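Local structure of odorant binding protein (AGAP010409-PA) (Anopheles gambiae, 3PJI) at residues 37-42 / 96-101. The protein probably binds small hydrophobic odorants as a secreted, mostly helical member of the insect PBP/GOBP family. Sequence-based numbering, arbitrary orientation.
Sequences VTHCFV and LCERAY
His39 lays CD2 over one face of the Tyr101 ring, nearer the ring's margin than its centre, with His39 CD2 3.4 Å from Tyr101 CG. The two ring planes meet at 38° with centroids 4.5 Å apart, too inclined for a parallel stack and too flat for an edge-to-face pair. Both rings are tethered at their polar ends: His39 NE2 is hydrogen-bonded to Asp34 OD1, and Tyr101 OH to the carbonyl oxygen of Phe32, so the loop before helix 36-48 anchors both. The CB of Tyr101 already heads for helix 36-48, and CG, anti to the backbone N, carries the ring on over His39. Val42 CG2 meets this ring near its plane, 4.0 Å from Tyr101 CD2, while Thr38 CG2 approaches obliquely at Tyr101 CE2. One turn earlier on helix 96-105 lies the covalent link, the Cys40–Cys97 disulfide, one of the three disulfides of this PBP/GOBP fold. Cys40 SG and Cys97 SG are bonded at 2.0 Å with a C-S-S-C torsion of 98°, near the relaxed value. Cys40 CA and Cys97 CA, 4.5 Å apart, give the shortest CA–CA distance between the two segments, and the short helical axes approach to 7.6 Å at 71°.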
ATOM      1  N   VAL A  37       0.994   0.809  14.296  1.00 13.87           N
ATOM      2  CA  VAL A  37      -0.380   1.185  14.003  1.00 10.73           C
ATOM      3  C   VAL A  37      -0.518   1.528  12.532  1.00 11.14           C
ATOM      4  O   VAL A  37      -1.411   1.028  11.842  1.00 11.13           O
ATOM      5  CB  VAL A  37      -0.831   2.401  14.827  1.00 14.75           C
ATOM      6  CG1 VAL A  37      -2.186   2.892  14.333  1.00 12.33           C
ATOM      7  CG2 VAL A  37      -0.882   2.032  16.297  1.00 11.68           C
ATOM      8  N   THR A  38       0.375   2.385  12.055  1.00 10.02           N
ATOM      9  CA  THR A  38       0.352   2.771  10.650  1.00 10.12           C
ATOM     10  C   THR A  38       0.598   1.560   9.736  1.00 10.96           C
ATOM     11  O   THR A  38       0.019   1.471   8.654  1.00  9.38           O
ATOM     12  CB  THR A  38       1.358   3.902  10.371  1.00 15.40           C
ATOM     13  OG1 THR A  38       0.978   5.073  11.123  1.00 12.15           O
ATOM     14  CG2 THR A  38       1.368   4.242   8.888  1.00 11.33           C
ATOM     15  N   HIS A  39       1.440   0.620  10.164  1.00 10.51           N
ATOM     16  CA  HIS A  39       1.597  -0.627   9.399  1.00 12.50           C
ATOM     17  C   HIS A  39       0.245  -1.275   9.124  1.00 11.34           C
ATOM     18  O   HIS A  39      -0.077  -1.651   7.987  1.00 10.06           O
ATOM     19  CB  HIS A  39       2.459  -1.656  10.144  1.00 10.70           C
ATOM     20  CG  HIS A  39       3.885  -1.251  10.324  1.00 15.83           C
ATOM     21  ND1 HIS A  39       4.774  -2.001  11.062  1.00 18.81           N
ATOM     22  CD2 HIS A  39       4.585  -0.202   9.839  1.00 11.69           C
ATOM     23  CE1 HIS A  39       5.958  -1.413  11.048  1.00 18.01           C
ATOM     24  NE2 HIS A  39       5.870  -0.317  10.317  1.00 16.69           N
ATOM     25  N   CYS A  40      -0.561  -1.412  10.165  1.00  9.47           N
ATOM     26  CA  CYS A  40      -1.856  -2.071  10.018  1.00 10.52           C
ATOM     27  C   CYS A  40      -2.850  -1.195   9.271  1.00  9.62           C
ATOM     28  O   CYS A  40      -3.681  -1.694   8.512  1.00 11.42           O
ATOM     29  CB  CYS A  40      -2.406  -2.526  11.376  1.00 11.67           C
ATOM     30  SG  CYS A  40      -1.460  -3.860  12.109  1.00 13.66           S
ATOM     31  N   PHE A  41      -2.741   0.114   9.455  1.00  9.34           N
ATOM     32  CA  PHE A  41      -3.566   1.058   8.705  1.00  8.42           C
ATOM     33  C   PHE A  41      -3.302   0.944   7.198  1.00  9.56           C
ATOM     34  O   PHE A  41      -4.240   0.834   6.408  1.00  9.14           O
ATOM     35  CB  PHE A  41      -3.325   2.494   9.176  1.00  9.55           C
ATOM     36  CG  PHE A  41      -4.232   3.503   8.512  1.00  7.82           C
ATOM     37  CD1 PHE A  41      -5.560   3.623   8.911  1.00 10.81           C
ATOM     38  CD2 PHE A  41      -3.775   4.302   7.486  1.00 12.89           C
ATOM     39  CE1 PHE A  41      -6.396   4.546   8.333  1.00  8.42           C
ATOM     40  CE2 PHE A  41      -4.616   5.223   6.887  1.00 16.82           C
ATOM     41  CZ  PHE A  41      -5.932   5.347   7.312  1.00 15.53           C
ATOM     42  N   VAL A  42      -2.024   0.963   6.814  1.00  8.33           N
ATOM     43  CA  VAL A  42      -1.658   0.833   5.407  1.00  7.16           C
ATOM     44  C   VAL A  42      -2.178  -0.489   4.835  1.00  9.17           C
ATOM     45  O   VAL A  42      -2.735  -0.507   3.732  1.00  8.79           O
ATOM     46  CB  VAL A  42      -0.145   0.960   5.199  1.00 10.35           C
ATOM     47  CG1 VAL A  42       0.278   0.412   3.809  1.00  9.53           C
ATOM     48  CG2 VAL A  42       0.292   2.412   5.413  1.00 11.87           C
ATOM     49  N   LEU A  96       1.667  -9.659   9.329  1.00 14.00           N
ATOM     50  CA  LEU A  96       0.923  -9.262   8.124  1.00 14.33           C
ATOM     51  C   LEU A  96       0.889  -7.753   7.871  1.00 14.50           C
ATOM     52  O   LEU A  96       0.924  -7.319   6.726  1.00 11.31           O
ATOM     53  CB  LEU A  96      -0.509  -9.801   8.155  1.00 18.44           C
ATOM     54  CG  LEU A  96      -0.738 -11.311   8.160  1.00 19.32           C
ATOM     55  CD1 LEU A  96      -2.231 -11.586   8.076  1.00 22.52           C
ATOM     56  CD2 LEU A  96       0.009 -11.993   7.016  1.00 24.01           C
ATOM     57  N   CYS A  97       0.789  -6.957   8.932  1.00 13.40           N
ATOM     58  CA  CYS A  97       0.839  -5.502   8.784  1.00 11.32           C
ATOM     59  C   CYS A  97       2.220  -5.044   8.331  1.00 12.69           C
ATOM     60  O   CYS A  97       2.349  -4.183   7.453  1.00 12.23           O
ATOM     61  CB  CYS A  97       0.469  -4.815  10.100  1.00 10.97           C
ATOM     62  SG  CYS A  97      -1.171  -5.227  10.633  1.00 11.97           S
ATOM     63  N   GLU A  98       3.255  -5.603   8.942  1.00 12.37           N
ATOM     64  CA  GLU A  98       4.602  -5.206   8.601  1.00 12.69           C
ATOM     65  C   GLU A  98       4.890  -5.594   7.150  1.00 15.22           C
ATOM     66  O   GLU A  98       5.541  -4.849   6.409  1.00 11.42           O
ATOM     67  CB  GLU A  98       5.618  -5.852   9.554  1.00 13.96           C
ATOM     68  CG  GLU A  98       7.047  -5.413   9.277  1.00 18.07           C
ATOM     69  CD  GLU A  98       8.058  -6.209  10.071  1.00 35.03           C
ATOM     70  OE1 GLU A  98       9.243  -6.230   9.676  1.00 41.38           O
ATOM     71  OE2 GLU A  98       7.662  -6.812  11.091  1.00 27.17           O
ATOM     72  N   ARG A  99       4.388  -6.762   6.754  1.00 10.12           N
ATOM     73  CA  ARG A  99       4.547  -7.240   5.379  1.00 10.70           C
ATOM     74  C   ARG A  99       3.909  -6.265   4.381  1.00 12.26           C
ATOM     75  O   ARG A  99       4.531  -5.907   3.383  1.00 10.69           O
ATOM     76  CB  ARG A  99       3.944  -8.640   5.230  1.00 11.66           C
ATOM     77  CG  ARG A  99       4.222  -9.294   3.879  1.00 12.24           C
ATOM     78  CD  ARG A  99       3.345 -10.512   3.662  1.00 14.06           C
ATOM     79  NE  ARG A  99       3.653 -11.550   4.647  1.00 12.67           N
ATOM     80  CZ  ARG A  99       2.944 -12.665   4.785  1.00 19.69           C
ATOM     81  NH1 ARG A  99       1.898 -12.876   3.999  1.00 15.57           N
ATOM     82  NH2 ARG A  99       3.282 -13.560   5.696  1.00 19.33           N
ATOM     83  N   ALA A 100       2.682  -5.830   4.653  1.00 10.55           N
ATOM     84  CA  ALA A 100       1.997  -4.897   3.748  1.00  7.65           C
ATOM     85  C   ALA A 100       2.732  -3.564   3.679  1.00  9.50           C
ATOM     86  O   ALA A 100       2.853  -2.970   2.608  1.00 11.17           O
ATOM     87  CB  ALA A 100       0.535  -4.688   4.167  1.00 12.22           C
ATOM     88  N   TYR A 101       3.206  -3.077   4.826  1.00 11.63           N
ATOM     89  CA  TYR A 101       3.875  -1.779   4.865  1.00  9.81           C
ATOM     90  C   TYR A 101       5.166  -1.851   4.061  1.00 10.96           C
ATOM     91  O   TYR A 101       5.470  -0.961   3.258  1.00  9.53           O
ATOM     92  CB  TYR A 101       4.164  -1.386   6.320  1.00  9.51           C
ATOM     93  CG  TYR A 101       4.730  -0.005   6.481  1.00 11.70           C
ATOM     94  CD1 TYR A 101       6.088   0.184   6.627  1.00 14.24           C
ATOM     95  CD2 TYR A 101       3.898   1.111   6.493  1.00 10.95           C
ATOM     96  CE1 TYR A 101       6.609   1.461   6.778  1.00 12.83           C
ATOM     97  CE2 TYR A 101       4.406   2.392   6.635  1.00 14.98           C
ATOM     98  CZ  TYR A 101       5.768   2.556   6.782  1.00 14.99           C
ATOM     99  OH  TYR A 101       6.313   3.813   6.927  1.00 18.82           O
TER